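Local atomic coordinates of probable FAD-dependent oxidoreductase PA4991 (Pseudomonas aeruginosa PAO1, PDB entry 5EZ7), a protein that binds one FAD per monomer and probably acts as an oxidoreductase of the DAO family on a physiological substrate that is still unknown. Residues 159-164 / 380-385; 89-94 / 165-170; 230-235 / 286-291; 290-295 / 308-313. All coordinates share one frame; numbering follows the deposited sequence.

Interaction 1. Residues 159-164 / 380-385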
loop_
_atom_site.group_PDB
_atom_site.type_symbol
_atom_site.label_atom_id
_atom_site.label_comp_id
_atom_site.label_asym_id
_atom_site.label_seq_id
_atom_site.Cartn_x
_atom_site.Cartn_y
_atom_site.Cartn_z
ATOM N N ASP A 159 6.792 0.625 9.272
ATOM C CA ASP A 159 7.399 1.858 9.728
ATOM C C ASP A 159 6.905 3.119 8.954
ATOM O O ASP A 159 6.849 4.210 9.508
ATOM C CB ASP A 159 8.896 1.734 9.628
ATOM C CG ASP A 159 9.602 2.792 10.395
ATOM O OD1 ASP A 159 9.347 2.879 11.629
ATOM O OD2 ASP A 159 10.374 3.562 9.752
ATOM N N LEU A 160 6.538 2.939 7.681
ATOM C CA LEU A 160 5.918 4.007 6.884
ATOM C C LEU A 160 4.563 4.427 7.439
ATOM O O LEU A 160 4.234 5.636 7.562
ATOM C CB LEU A 160 5.760 3.559 5.446
ATOM C CG LEU A 160 4.935 4.468 4.534
ATOM C CD1 LEU A 160 5.511 5.890 4.413
ATOM C CD2 LEU A 160 4.836 3.785 3.192
ATOM N N ILE A 161 3.790 3.399 7.763
ATOM C CA ILE A 161 2.454 3.543 8.333
ATOM C C ILE A 161 2.449 4.163 9.678
ATOM O O ILE A 161 1.571 4.976 9.937
ATOM C CB ILE A 161 1.764 2.163 8.375
ATOM C CG1 ILE A 161 1.239 1.900 6.985
ATOM C CG2 ILE A 161 0.603 2.091 9.348
ATOM C CD1 ILE A 161 1.394 0.478 6.659
ATOM N N ARG A 162 3.412 3.760 10.510
ATOM C CA ARG A 162 3.636 4.370 11.837
ATOM C C ARG A 162 3.830 5.902 11.707
ATOM O O ARG A 162 3.192 6.667 12.383
ATOM C CB ARG A 162 4.830 3.711 12.581
ATOM C CG ARG A 162 5.424 4.608 13.691
ATOM C CD ARG A 162 6.902 4.425 13.986
ATOM N NE ARG A 162 7.786 4.689 12.848
ATOM C CZ ARG A 162 8.295 5.874 12.488
ATOM N NH1 ARG A 162 8.010 7.012 13.168
ATOM N NH2 ARG A 162 9.095 5.916 11.409
ATOM N N ARG A 163 4.706 6.324 10.807
ATOM C CA ARG A 163 4.953 7.755 10.548
ATOM C C ARG A 163 3.747 8.521 10.001
ATOM O O ARG A 163 3.447 9.626 10.439
ATOM C CB ARG A 163 6.120 7.914 9.572
ATOM C CG ARG A 163 6.595 9.353 9.348
ATOM C CD ARG A 163 6.794 10.140 10.646
ATOM N NE ARG A 163 7.182 11.512 10.353
ATOM C CZ ARG A 163 7.209 12.525 11.234
ATOM N NH1 ARG A 163 6.849 12.347 12.510
ATOM N NH2 ARG A 163 7.600 13.735 10.832
ATOM N N LEU A 164 3.036 7.926 9.054
ATOM C CA LEU A 164 1.828 8.558 8.552
ATOM C C LEU A 164 0.768 8.653 9.628
ATOM O O LEU A 164 -0.021 9.591 9.612
ATOM C CB LEU A 164 1.265 7.847 7.343
ATOM C CG LEU A 164 2.139 7.837 6.097
ATOM C CD1 LEU A 164 1.605 6.849 5.089
ATOM C CD2 LEU A 164 2.198 9.181 5.417
ATOM N N PRO A 380 -7.612 3.698 16.193
ATOM C CA PRO A 380 -7.384 2.394 15.568
ATOM C C PRO A 380 -5.973 1.844 15.917
ATOM O O PRO A 380 -5.062 2.632 16.167
ATOM C CB PRO A 380 -7.535 2.688 14.068
ATOM C CG PRO A 380 -7.189 4.130 13.923
ATOM C CD PRO A 380 -7.488 4.814 15.247
ATOM N N PRO A 381 -5.826 0.509 16.002
ATOM C CA PRO A 381 -4.494 -0.059 16.153
ATOM C C PRO A 381 -3.725 -0.131 14.828
ATOM O O PRO A 381 -4.316 -0.049 13.785
ATOM C CB PRO A 381 -4.774 -1.458 16.731
ATOM C CG PRO A 381 -6.181 -1.777 16.377
ATOM C CD PRO A 381 -6.893 -0.513 16.071
ATOM N N LEU A 382 -2.412 -0.298 14.905
ATOM C CA LEU A 382 -1.576 -0.616 13.767
ATOM C C LEU A 382 -1.527 -2.091 13.491
ATOM O O LEU A 382 -1.550 -2.898 14.402
ATOM C CB LEU A 382 -0.146 -0.146 13.994
ATOM C CG LEU A 382 0.034 1.363 14.075
ATOM C CD1 LEU A 382 1.446 1.639 14.560
ATOM C CD2 LEU A 382 -0.101 1.982 12.708
ATOM N N ALA A 383 -1.455 -2.433 12.212
ATOM C CA ALA A 383 -1.358 -3.820 11.780
ATOM C C ALA A 383 0.080 -4.326 11.914
ATOM O O ALA A 383 1.033 -3.576 11.711
ATOM C CB ALA A 383 -1.799 -3.959 10.338
ATOM N N GLU A 384 0.211 -5.604 12.238
ATOM C CA GLU A 384 1.491 -6.289 12.147
ATOM C C GLU A 384 1.669 -6.885 10.750
ATOM O O GLU A 384 0.722 -7.292 10.127
ATOM C CB GLU A 384 1.574 -7.427 13.153
ATOM C CG GLU A 384 1.442 -6.998 14.616
ATOM C CD GLU A 384 1.885 -8.093 15.594
ATOM O OE1 GLU A 384 3.094 -8.457 15.600
ATOM O OE2 GLU A 384 1.017 -8.552 16.380
ATOM N N PRO A 385 2.907 -6.939 10.254
ATOM C CA PRO A 385 3.141 -7.668 9.011
ATOM C C PRO A 385 2.899 -9.173 9.169
ATOM O O PRO A 385 3.096 -9.694 10.230
ATOM C CB PRO A 385 4.606 -7.385 8.742
ATOM C CG PRO A 385 5.205 -7.147 10.092
ATOM C CD PRO A 385 4.155 -6.428 10.845
#
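I161 of helix 159-164 and L382 of the extended segment 380-385 meet through one methyl each: I161 CG2 lies 3.4 Å from L382 CD2. The two side chains run past one another in opposite directions, so the touch is made alongside and not end-on. Torsions explain the pairing. In I161 the CG2 branch stands anti to the backbone N and faces the loop, while in L382 CG is anti to the carbonyl carbon (chi1 -66°), which carries its two methyls up to the helix. The other methyl, L382 CD1, reaches R162 CB at 4.4 Å, a looser contact on the partly exposed flank. Beyond CB the arginine turns away from the loop and grips D159 one turn back, side-on: NE lies 2.7 Å from D159 OD1 and NH2 3.2 Å from D159 OD2. Both oxygens are met from above the carboxylate plane; NE stands 50° out of it at OD1. R162 NH1 makes a further salt bridge to E166, so the guanidinium is held along the helix. Backbone hydrogen bonds of P381 and A383 with L41 also hold the loop. I161 is buried close to S46, an FAD-binding residue, which places this apolar helix-to-loop packing at the FAD-binding, Rossmann-type part of the DAO fold.

Interaction 2. Residues 89-94 / 165-170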
loop_
_atom_site.group_PDB
_atom_site.type_symbol
_atom_site.label_atom_id
_atom_site.label_comp_id
_atom_site.label_asym_id
_atom_site.label_seq_id
_atom_site.Cartn_x
_atom_site.Cartn_y
_atom_site.Cartn_z
ATOM N N LEU A 89 5.805 15.194 1.859
ATOM C CA LEU A 89 5.535 14.847 3.263
ATOM C C LEU A 89 6.848 14.698 4.043
ATOM O O LEU A 89 7.900 14.391 3.468
ATOM C CB LEU A 89 4.747 13.547 3.362
ATOM C CG LEU A 89 3.280 13.535 2.896
ATOM C CD1 LEU A 89 2.723 12.122 3.081
ATOM C CD2 LEU A 89 2.396 14.561 3.623
ATOM N N ASP A 90 6.791 14.940 5.350
ATOM C CA ASP A 90 7.920 14.663 6.218
ATOM C C ASP A 90 7.961 13.193 6.637
ATOM O O ASP A 90 7.417 12.822 7.662
ATOM C CB ASP A 90 7.880 15.541 7.463
ATOM C CG ASP A 90 9.176 15.522 8.207
ATOM O OD1 ASP A 90 10.090 14.741 7.868
ATOM O OD2 ASP A 90 9.321 16.314 9.140
ATOM N N LEU A 91 8.641 12.371 5.852
ATOM C CA LEU A 91 8.918 10.996 6.214
ATOM C C LEU A 91 10.373 10.845 6.617
ATOM O O LEU A 91 10.962 9.801 6.382
ATOM C CB LEU A 91 8.604 10.059 5.035
ATOM C CG LEU A 91 7.212 10.128 4.395
ATOM C CD1 LEU A 91 7.040 9.033 3.366
ATOM C CD2 LEU A 91 6.069 10.083 5.398
ATOM N N ARG A 92 10.975 11.863 7.220
ATOM C CA ARG A 92 12.368 11.698 7.637
ATOM C C ARG A 92 12.484 10.628 8.726
ATOM O O ARG A 92 11.671 10.579 9.645
ATOM C CB ARG A 92 12.958 13.008 8.114
ATOM C CG ARG A 92 13.415 13.891 6.959
ATOM C CD ARG A 92 13.777 15.277 7.424
ATOM N NE ARG A 92 12.700 15.851 8.228
ATOM C CZ ARG A 92 12.662 17.109 8.655
ATOM N NH1 ARG A 92 11.626 17.503 9.386
ATOM N NH2 ARG A 92 13.610 17.992 8.338
ATOM N N GLY A 93 13.475 9.754 8.578
ATOM C CA GLY A 93 13.688 8.635 9.521
ATOM C C GLY A 93 12.766 7.421 9.350
ATOM O O GLY A 93 12.735 6.514 10.198
ATOM N N VAL A 94 12.020 7.383 8.257
ATOM C CA VAL A 94 11.351 6.164 7.857
ATOM C C VAL A 94 12.418 5.202 7.312
ATOM O O VAL A 94 13.320 5.583 6.567
ATOM C CB VAL A 94 10.223 6.450 6.843
ATOM C CG1 VAL A 94 9.589 5.156 6.340
ATOM C CG2 VAL A 94 9.160 7.344 7.493
ATOM N N ALA A 165 0.754 7.715 10.567
ATOM C CA ALA A 165 -0.160 7.803 11.687
ATOM C C ALA A 165 0.259 8.890 12.638
ATOM O O ALA A 165 -0.591 9.558 13.170
ATOM C CB ALA A 165 -0.251 6.482 12.411
ATOM N N GLU A 166 1.558 9.077 12.868
ATOM C CA GLU A 166 2.041 10.239 13.625
ATOM C C GLU A 166 1.600 11.555 12.978
ATOM O O GLU A 166 1.079 12.459 13.648
ATOM C CB GLU A 166 3.575 10.219 13.759
ATOM C CG GLU A 166 4.080 9.358 14.924
ATOM C CD GLU A 166 5.550 8.930 14.847
ATOM O OE1 GLU A 166 6.290 9.338 13.904
ATOM O OE2 GLU A 166 5.968 8.148 15.750
ATOM N N LEU A 167 1.803 11.658 11.664
ATOM C CA LEU A 167 1.384 12.865 10.893
ATOM C C LEU A 167 -0.116 13.133 10.905
ATOM O O LEU A 167 -0.535 14.244 10.633
ATOM C CB LEU A 167 1.866 12.772 9.438
ATOM C CG LEU A 167 3.384 12.871 9.282
ATOM C CD1 LEU A 167 3.779 12.592 7.849
ATOM C CD2 LEU A 167 3.906 14.220 9.720
ATOM N N ALA A 168 -0.910 12.092 11.200
ATOM C CA ALA A 168 -2.350 12.206 11.355
ATOM C C ALA A 168 -2.713 12.961 12.579
ATOM O O ALA A 168 -3.804 13.504 12.633
ATOM C CB ALA A 168 -3.002 10.841 11.434
ATOM N N GLY A 169 -1.848 12.931 13.589
ATOM C CA GLY A 169 -2.147 13.575 14.883
ATOM C C GLY A 169 -3.434 13.024 15.513
ATOM O O GLY A 169 -3.623 11.802 15.613
ATOM N N ASP A 170 -4.347 13.934 15.852
ATOM C CA ASP A 170 -5.621 13.596 16.514
ATOM C C ASP A 170 -6.763 13.252 15.556
ATOM O O ASP A 170 -7.886 12.985 16.006
ATOM C CB ASP A 170 -6.066 14.754 17.415
ATOM C CG ASP A 170 -6.101 16.079 16.674
ATOM O OD1 ASP A 170 -5.081 16.347 15.984
ATOM O OD2 ASP A 170 -7.094 16.847 16.778
#
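L167 supplies the packed centre of this contact, directing its side chain at the loop 89-94 so that one methyl, CD1, does the touching. That methyl lies 3.7 Å from D90 O and 4.2 Å from L91 CD2; the side chains of L91 and L167 cross at about a right angle. CG of L167 is anti to the carbonyl carbon (chi1 -68°), which sends CD1 out from the helix. D90 O, though packed against a methyl, is satisfied by a hydrogen bond from R163 NE. The loop is shaped by a type II beta turn from L91 to V94, with G93 at positive phi, and by an Asx turn in which D90 OD1 accepts from R92 N at 3.1 Å. On the looser, exposed side, R92 turns back and grips D90 side-on: NE is 2.9 Å from D90 OD1 and NH1 2.6 Å from D90 OD2. R92 N and R92 NE reach OD1 from opposite faces of the carboxylate. Inward, L91 packs against W21 of helix 17-28 and against L160 of helix 157-168.

Interaction 3. Residues 230-235 / 286-291. With FAD (flavin-adenine dinucleotide), chain B.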
loop_
_atom_site.group_PDB
_atom_site.type_symbol
_atom_site.label_atom_id
_atom_site.label_comp_id
_atom_site.label_asym_id
_atom_site.label_seq_id
_atom_site.Cartn_x
_atom_site.Cartn_y
_atom_site.Cartn_z
ATOM N N HIS A 230 -1.462 -15.298 -4.404
ATOM C CA HIS A 230 -0.985 -16.342 -3.438
ATOM C C HIS A 230 0.510 -16.163 -3.163
ATOM O O HIS A 230 1.361 -16.782 -3.815
ATOM C CB HIS A 230 -1.219 -17.740 -3.998
ATOM C CG HIS A 230 -1.217 -18.829 -2.966
ATOM N ND1 HIS A 230 -1.485 -20.138 -3.287
ATOM C CD2 HIS A 230 -1.037 -18.805 -1.626
ATOM C CE1 HIS A 230 -1.474 -20.877 -2.194
ATOM N NE2 HIS A 230 -1.211 -20.090 -1.169
ATOM N N MET A 231 0.810 -15.302 -2.202
ATOM C CA MET A 231 2.177 -14.956 -1.854
ATOM C C MET A 231 2.771 -16.048 -0.985
ATOM O O MET A 231 2.045 -16.689 -0.240
ATOM C CB MET A 231 2.204 -13.649 -1.058
ATOM C CG MET A 231 1.590 -12.426 -1.738
ATOM S SD MET A 231 2.381 -11.925 -3.269
ATOM C CE MET A 231 3.882 -11.231 -2.566
ATOM N N VAL A 232 4.102 -16.226 -1.057
ATOM C CA VAL A 232 4.819 -17.242 -0.313
ATOM C C VAL A 232 5.814 -16.546 0.599
ATOM O O VAL A 232 6.420 -15.566 0.221
ATOM C CB VAL A 232 5.558 -18.222 -1.252
ATOM C CG1 VAL A 232 6.238 -19.328 -0.443
ATOM C CG2 VAL A 232 4.584 -18.864 -2.205
ATOM N N MET A 233 5.972 -17.046 1.818
ATOM C CA MET A 233 6.964 -16.497 2.761
ATOM C C MET A 233 7.910 -17.643 3.173
ATOM O O MET A 233 7.435 -18.736 3.523
ATOM C CB MET A 233 6.290 -15.927 4.015
ATOM C CG MET A 233 5.438 -14.683 3.811
ATOM S SD MET A 233 4.477 -14.145 5.264
ATOM C CE MET A 233 3.205 -15.367 5.323
ATOM N N VAL A 234 9.227 -17.390 3.130
ATOM C CA VAL A 234 10.233 -18.311 3.681
ATOM C C VAL A 234 10.979 -17.616 4.809
ATOM O O VAL A 234 11.488 -16.512 4.621
ATOM C CB VAL A 234 11.329 -18.693 2.670
ATOM C CG1 VAL A 234 12.023 -19.971 3.106
ATOM C CG2 VAL A 234 10.755 -18.836 1.304
ATOM N N LYS A 235 11.083 -18.291 5.949
ATOM C CA LYS A 235 11.820 -17.780 7.091
ATOM C C LYS A 235 13.027 -18.682 7.484
ATOM O O LYS A 235 12.883 -19.850 7.714
ATOM C CB LYS A 235 10.863 -17.640 8.270
ATOM C CG LYS A 235 11.561 -17.083 9.507
ATOM C CD LYS A 235 10.586 -16.578 10.580
ATOM C CE LYS A 235 11.427 -16.129 11.783
ATOM N NZ LYS A 235 10.647 -15.815 12.999
ATOM N N ALA A 286 0.475 -26.378 0.059
ATOM C CA ALA A 286 1.570 -27.309 -0.111
ATOM C C ALA A 286 2.124 -27.338 -1.529
ATOM O O ALA A 286 3.324 -27.325 -1.710
ATOM C CB ALA A 286 1.149 -28.710 0.323
ATOM N N ALA A 287 1.249 -27.416 -2.520
ATOM C CA ALA A 287 1.651 -27.268 -3.922
ATOM C C ALA A 287 2.347 -25.915 -4.179
ATOM O O ALA A 287 3.357 -25.858 -4.876
ATOM C CB ALA A 287 0.440 -27.438 -4.837
ATOM N N GLN A 288 1.827 -24.838 -3.585
ATOM C CA GLN A 288 2.448 -23.509 -3.758
ATOM C C GLN A 288 3.811 -23.392 -3.085
ATOM O O GLN A 288 4.746 -22.838 -3.671
ATOM C CB GLN A 288 1.506 -22.388 -3.299
ATOM C CG GLN A 288 2.061 -20.981 -3.478
ATOM C CD GLN A 288 2.202 -20.544 -4.929
ATOM O OE1 GLN A 288 2.349 -21.357 -5.849
ATOM N NE2 GLN A 288 2.156 -19.246 -5.137
ATOM N N ILE A 289 3.917 -23.927 -1.869
ATOM C CA ILE A 289 5.202 -24.069 -1.187
ATOM C C ILE A 289 6.153 -24.918 -1.996
ATOM O O ILE A 289 7.265 -24.514 -2.224
ATOM C CB ILE A 289 5.028 -24.624 0.238
ATOM C CG1 ILE A 289 4.515 -23.476 1.139
ATOM C CG2 ILE A 289 6.325 -25.229 0.806
ATOM C CD1 ILE A 289 3.807 -23.972 2.402
ATOM N N ALA A 290 5.706 -26.074 -2.450
ATOM C CA ALA A 290 6.580 -26.969 -3.202
ATOM C C ALA A 290 7.110 -26.304 -4.481
ATOM O O ALA A 290 8.283 -26.466 -4.810
ATOM C CB ALA A 290 5.879 -28.277 -3.524
ATOM N N GLU A 291 6.252 -25.543 -5.164
ATOM C CA GLU A 291 6.637 -24.756 -6.355
ATOM C C GLU A 291 7.715 -23.693 -6.013
ATOM O O GLU A 291 8.754 -23.544 -6.693
ATOM C CB GLU A 291 5.390 -24.084 -6.948
ATOM C CG GLU A 291 5.612 -23.257 -8.200
ATOM C CD GLU A 291 6.108 -24.077 -9.400
ATOM O OE1 GLU A 291 5.744 -25.264 -9.549
ATOM O OE2 GLU A 291 6.892 -23.543 -10.210
HETATM P PA FAD B . -5.791 -0.900 1.894
HETATM O O1A FAD B . -4.357 -0.964 2.307
HETATM O O2A FAD B . -6.566 -2.158 1.618
HETATM O O5B FAD B . -6.539 -0.040 2.997
HETATM C C5B FAD B . -7.948 0.040 3.074
HETATM C C4B FAD B . -8.269 0.312 4.528
HETATM O O4B FAD B . -9.670 0.602 4.658
HETATM C C3B FAD B . -7.937 -0.894 5.412
HETATM O O3B FAD B . -7.046 -0.525 6.468
HETATM C C2B FAD B . -9.295 -1.333 5.927
HETATM O O2B FAD B . -9.289 -1.884 7.241
HETATM C C1B FAD B . -10.122 -0.048 5.829
HETATM N N9A FAD B . -11.563 -0.291 5.694
HETATM C C8A FAD B . -12.150 -1.206 4.903
HETATM N N7A FAD B . -13.485 -1.146 5.046
HETATM C C5A FAD B . -13.764 -0.180 5.928
HETATM C C6A FAD B . -14.989 0.375 6.519
HETATM N N6A FAD B . -16.176 -0.123 6.139
HETATM N N1A FAD B . -14.878 1.380 7.403
HETATM C C2A FAD B . -13.675 1.865 7.763
HETATM N N3A FAD B . -12.509 1.401 7.267
HETATM C C4A FAD B . -12.499 0.390 6.362
HETATM N N1 FAD B . 2.121 -1.767 -4.709
HETATM C C2 FAD B . 3.343 -1.248 -4.951
HETATM O O2 FAD B . 3.430 -0.069 -5.370
HETATM N N3 FAD B . 4.473 -1.950 -4.756
HETATM C C4 FAD B . 4.464 -3.206 -4.318
HETATM O O4 FAD B . 5.525 -3.834 -4.134
HETATM C C4X FAD B . 3.172 -3.839 -4.031
HETATM N N5 FAD B . 3.100 -5.108 -3.587
HETATM C C5X FAD B . 1.910 -5.674 -3.316
HETATM C C6 FAD B . 1.881 -6.980 -2.844
HETATM C C7 FAD B . 0.682 -7.597 -2.549
HETATM C C7M FAD B . 0.678 -9.001 -2.024
HETATM C C8 FAD B . -0.587 -6.844 -2.716
HETATM C C8M FAD B . -1.934 -7.459 -2.398
HETATM C C9 FAD B . -0.555 -5.548 -3.196
HETATM C C9A FAD B . 0.647 -4.917 -3.510
HETATM N N10 FAD B . 0.713 -3.581 -3.996
HETATM C C10 FAD B . 1.967 -3.014 -4.252
HETATM C "C1'" FAD B . -0.480 -2.772 -4.184
HETATM C "C2'" FAD B . -0.772 -2.056 -2.877
HETATM O "O2'" FAD B . -0.633 -2.934 -1.752
HETATM C "C3'" FAD B . -2.160 -1.430 -2.900
HETATM O "O3'" FAD B . -2.347 -0.769 -4.168
HETATM C "C4'" FAD B . -2.319 -0.416 -1.770
HETATM O "O4'" FAD B . -1.686 -0.858 -0.569
HETATM C "C5'" FAD B . -3.780 -0.156 -1.460
HETATM O "O5'" FAD B . -3.874 0.914 -0.509
HETATM P P FAD B . -5.310 1.307 0.070
HETATM O O1P FAD B . -5.109 2.221 1.251
HETATM O O2P FAD B . -6.120 1.753 -1.093
HETATM O O3P FAD B . -5.926 -0.111 0.497
#
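Q288 lays its aliphatic part over the imidazole of H230 and bonds to the backbone of the same residue. Its CG sits over one ring face, 3.8 Å from the H230 centroid and 16° off the normal, a CH-pi contact, with ring and amide planes 19° apart. CG stands anti to the backbone N and the chain bends at chi2, which brings NE2 round to H230 O at 2.9 Å; the N-H...O angle is 144°, with H230 O close to the plane of the Q288 amide. V232 CG2 also touches this chain, 3.5 Å from Q288 CG. H230 and V232 point to the helix from one face of strand 224-236, as alternation in a beta strand dictates; M231 between them points away and sets its CG 3.6 Å from the FAD methyl C7M, on the flavin's dimethylbenzene end. Further out, the polar atoms are all engaged: Q288 NE2 also donates to I275 O and its OE1 accepts from R283 NE, while H230 ND1 and NE2 bond to G280 O and T312 OG1, holding the ring's rotation.

Interaction 4. Residues 290-295 / 308-313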
loop_
_atom_site.group_PDB
_atom_site.type_symbol
_atom_site.label_atom_id
_atom_site.label_comp_id
_atom_site.label_asym_id
_atom_site.label_seq_id
_atom_site.Cartn_x
_atom_site.Cartn_y
_atom_site.Cartn_z
ATOM N N ALA A 290 5.706 -26.074 -2.450
ATOM C CA ALA A 290 6.580 -26.969 -3.202
ATOM C C ALA A 290 7.110 -26.304 -4.481
ATOM O O ALA A 290 8.283 -26.466 -4.810
ATOM C CB ALA A 290 5.879 -28.277 -3.524
ATOM N N GLU A 291 6.252 -25.543 -5.164
ATOM C CA GLU A 291 6.637 -24.756 -6.355
ATOM C C GLU A 291 7.715 -23.693 -6.013
ATOM O O GLU A 291 8.754 -23.544 -6.693
ATOM C CB GLU A 291 5.390 -24.084 -6.948
ATOM C CG GLU A 291 5.612 -23.257 -8.200
ATOM C CD GLU A 291 6.108 -24.077 -9.400
ATOM O OE1 GLU A 291 5.744 -25.264 -9.549
ATOM O OE2 GLU A 291 6.892 -23.543 -10.210
ATOM N N ALA A 292 7.469 -22.984 -4.934
ATOM C CA ALA A 292 8.447 -22.071 -4.385
ATOM C C ALA A 292 9.788 -22.735 -4.068
ATOM O O ALA A 292 10.814 -22.125 -4.360
ATOM C CB ALA A 292 7.908 -21.396 -3.134
ATOM N N ARG A 293 9.804 -23.956 -3.511
ATOM C CA ARG A 293 11.106 -24.629 -3.214
ATOM C C ARG A 293 11.872 -24.977 -4.455
ATOM O O ARG A 293 13.076 -24.831 -4.472
ATOM C CB ARG A 293 10.986 -25.958 -2.490
ATOM C CG ARG A 293 10.520 -25.909 -1.072
ATOM C CD ARG A 293 10.503 -27.333 -0.541
ATOM N NE ARG A 293 9.803 -27.385 0.734
ATOM C CZ ARG A 293 10.373 -27.235 1.933
ATOM N NH1 ARG A 293 11.702 -27.033 2.056
ATOM N NH2 ARG A 293 9.608 -27.293 3.041
ATOM N N ARG A 294 11.182 -25.508 -5.455
ATOM C CA ARG A 294 11.813 -25.780 -6.722
ATOM C C ARG A 294 12.466 -24.523 -7.281
ATOM O O ARG A 294 13.630 -24.537 -7.666
ATOM C CB ARG A 294 10.823 -26.374 -7.740
ATOM C CG ARG A 294 10.546 -27.864 -7.536
ATOM C CD ARG A 294 9.771 -28.452 -8.727
ATOM N NE ARG A 294 8.445 -27.828 -8.889
ATOM C CZ ARG A 294 7.348 -28.181 -8.211
ATOM N NH1 ARG A 294 6.190 -27.526 -8.414
ATOM N NH2 ARG A 294 7.403 -29.174 -7.309
ATOM N N GLU A 295 11.725 -23.416 -7.276
ATOM C CA GLU A 295 12.216 -22.222 -7.941
ATOM C C GLU A 295 13.403 -21.552 -7.217
ATOM O O GLU A 295 14.363 -21.117 -7.860
ATOM C CB GLU A 295 11.056 -21.289 -8.233
ATOM C CG GLU A 295 10.170 -21.814 -9.364
ATOM C CD GLU A 295 10.602 -21.283 -10.720
ATOM O OE1 GLU A 295 10.247 -20.098 -11.020
ATOM O OE2 GLU A 295 11.300 -22.048 -11.467
ATOM N N ALA A 308 14.347 -23.948 6.931
ATOM C CA ALA A 308 13.482 -22.820 6.765
ATOM C C ALA A 308 12.075 -23.169 7.177
ATOM O O ALA A 308 11.652 -24.315 7.076
ATOM C CB ALA A 308 13.494 -22.359 5.336
ATOM N N GLN A 309 11.340 -22.174 7.644
ATOM C CA GLN A 309 9.897 -22.328 7.762
ATOM C C GLN A 309 9.232 -21.668 6.558
ATOM O O GLN A 309 9.767 -20.688 6.034
ATOM C CB GLN A 309 9.377 -21.680 9.027
ATOM C CG GLN A 309 9.916 -22.262 10.321
ATOM C CD GLN A 309 9.491 -21.355 11.435
ATOM O OE1 GLN A 309 10.192 -20.401 11.753
ATOM N NE2 GLN A 309 8.267 -21.531 11.907
ATOM N N TRP A 310 8.067 -22.200 6.182
ATOM C CA TRP A 310 7.351 -21.856 4.971
ATOM C C TRP A 310 5.891 -21.613 5.285
ATOM O O TRP A 310 5.257 -22.391 5.993
ATOM C CB TRP A 310 7.383 -23.001 3.978
ATOM C CG TRP A 310 8.732 -23.383 3.543
ATOM C CD1 TRP A 310 9.592 -24.259 4.182
ATOM C CD2 TRP A 310 9.405 -22.956 2.355
ATOM N NE1 TRP A 310 10.748 -24.380 3.458
ATOM C CE2 TRP A 310 10.664 -23.586 2.341
ATOM C CE3 TRP A 310 9.068 -22.095 1.300
ATOM C CZ2 TRP A 310 11.587 -23.373 1.327
ATOM C CZ3 TRP A 310 9.983 -21.887 0.293
ATOM C CH2 TRP A 310 11.229 -22.523 0.311
ATOM N N ALA A 311 5.349 -20.544 4.722
ATOM C CA ALA A 311 3.923 -20.256 4.810
ATOM C C ALA A 311 3.467 -19.570 3.527
ATOM O O ALA A 311 4.283 -19.131 2.723
ATOM C CB ALA A 311 3.673 -19.360 6.016
ATOM N N THR A 312 2.168 -19.468 3.318
ATOM C CA THR A 312 1.654 -18.695 2.210
ATOM C C THR A 312 0.580 -17.752 2.698
ATOM O O THR A 312 0.087 -17.869 3.832
ATOM C CB THR A 312 1.123 -19.561 1.083
ATOM O OG1 THR A 312 -0.199 -19.994 1.403
ATOM C CG2 THR A 312 2.069 -20.741 0.823
ATOM N N LEU A 313 0.240 -16.801 1.837
ATOM C CA LEU A 313 -0.733 -15.798 2.157
ATOM C C LEU A 313 -1.606 -15.498 0.940
ATOM O O LEU A 313 -1.083 -15.179 -0.133
ATOM C CB LEU A 313 0.037 -14.567 2.544
ATOM C CG LEU A 313 -0.776 -13.321 2.850
ATOM C CD1 LEU A 313 -1.512 -13.509 4.174
ATOM C CD2 LEU A 313 0.161 -12.154 2.918
#
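W310 carries this contact, its indole turned toward helix 290-295 and met by two consecutive residues, A292 and R293. Segment 308-313 begins with A308, which packs on V234 and A236 of the neighbouring strand, and Q309 then points away from the helix. At W310, CG is anti to the carbonyl carbon, and the side chain is directed toward the helix. A292 CB approaches the indole obliquely, 4.0 Å from W310 CZ3. R293 covers one face with two parts of its chain: CG lies over the six-membered ring, 4.0 Å from its centroid and 26° off the normal, and the extended run from CG to NE brings the guanidinium to the five-membered ring, with CZ 3.8 Å from that centroid. CZ lies 35° off the normal, hence off-centre, and the 48° between the guanidinium and ring planes rules out a flat stack in this cation-pi contact. Further along, A311 and L313 pair by backbone bonds with M233 and M231, and T312 packs on I289 of the helix. R293 NH1 and W310 NE1 are both donors, 3.1 Å apart, so no hydrogen bond joins them; the attraction probably rests on the cation against the pi cloud and on dispersion from the aliphatic arm.

Overall arrangement
From the N terminus, interaction 2 comes first: loop 89-94 meets 165-170 at the end of helix 157-168, closing a 70-residue loop. Interaction 1 starts on the same helix before that loop is complete, at 159-164, and closes only at 380-385, so the two cross; they touch through a salt bridge between R163 and D90. Within the long span of interaction 1 lie interactions 3 and 4. Interaction 3 ties strand 224-236 to helix 285-299, and interaction 4 starts on that helix, sharing A290 and E291, and returns to strand 309-320, the neighbour of 224-236 in one sheet. Interactions 2 and 3 sit about 34 Å apart, centre to centre, on opposite sides of the chain's centre.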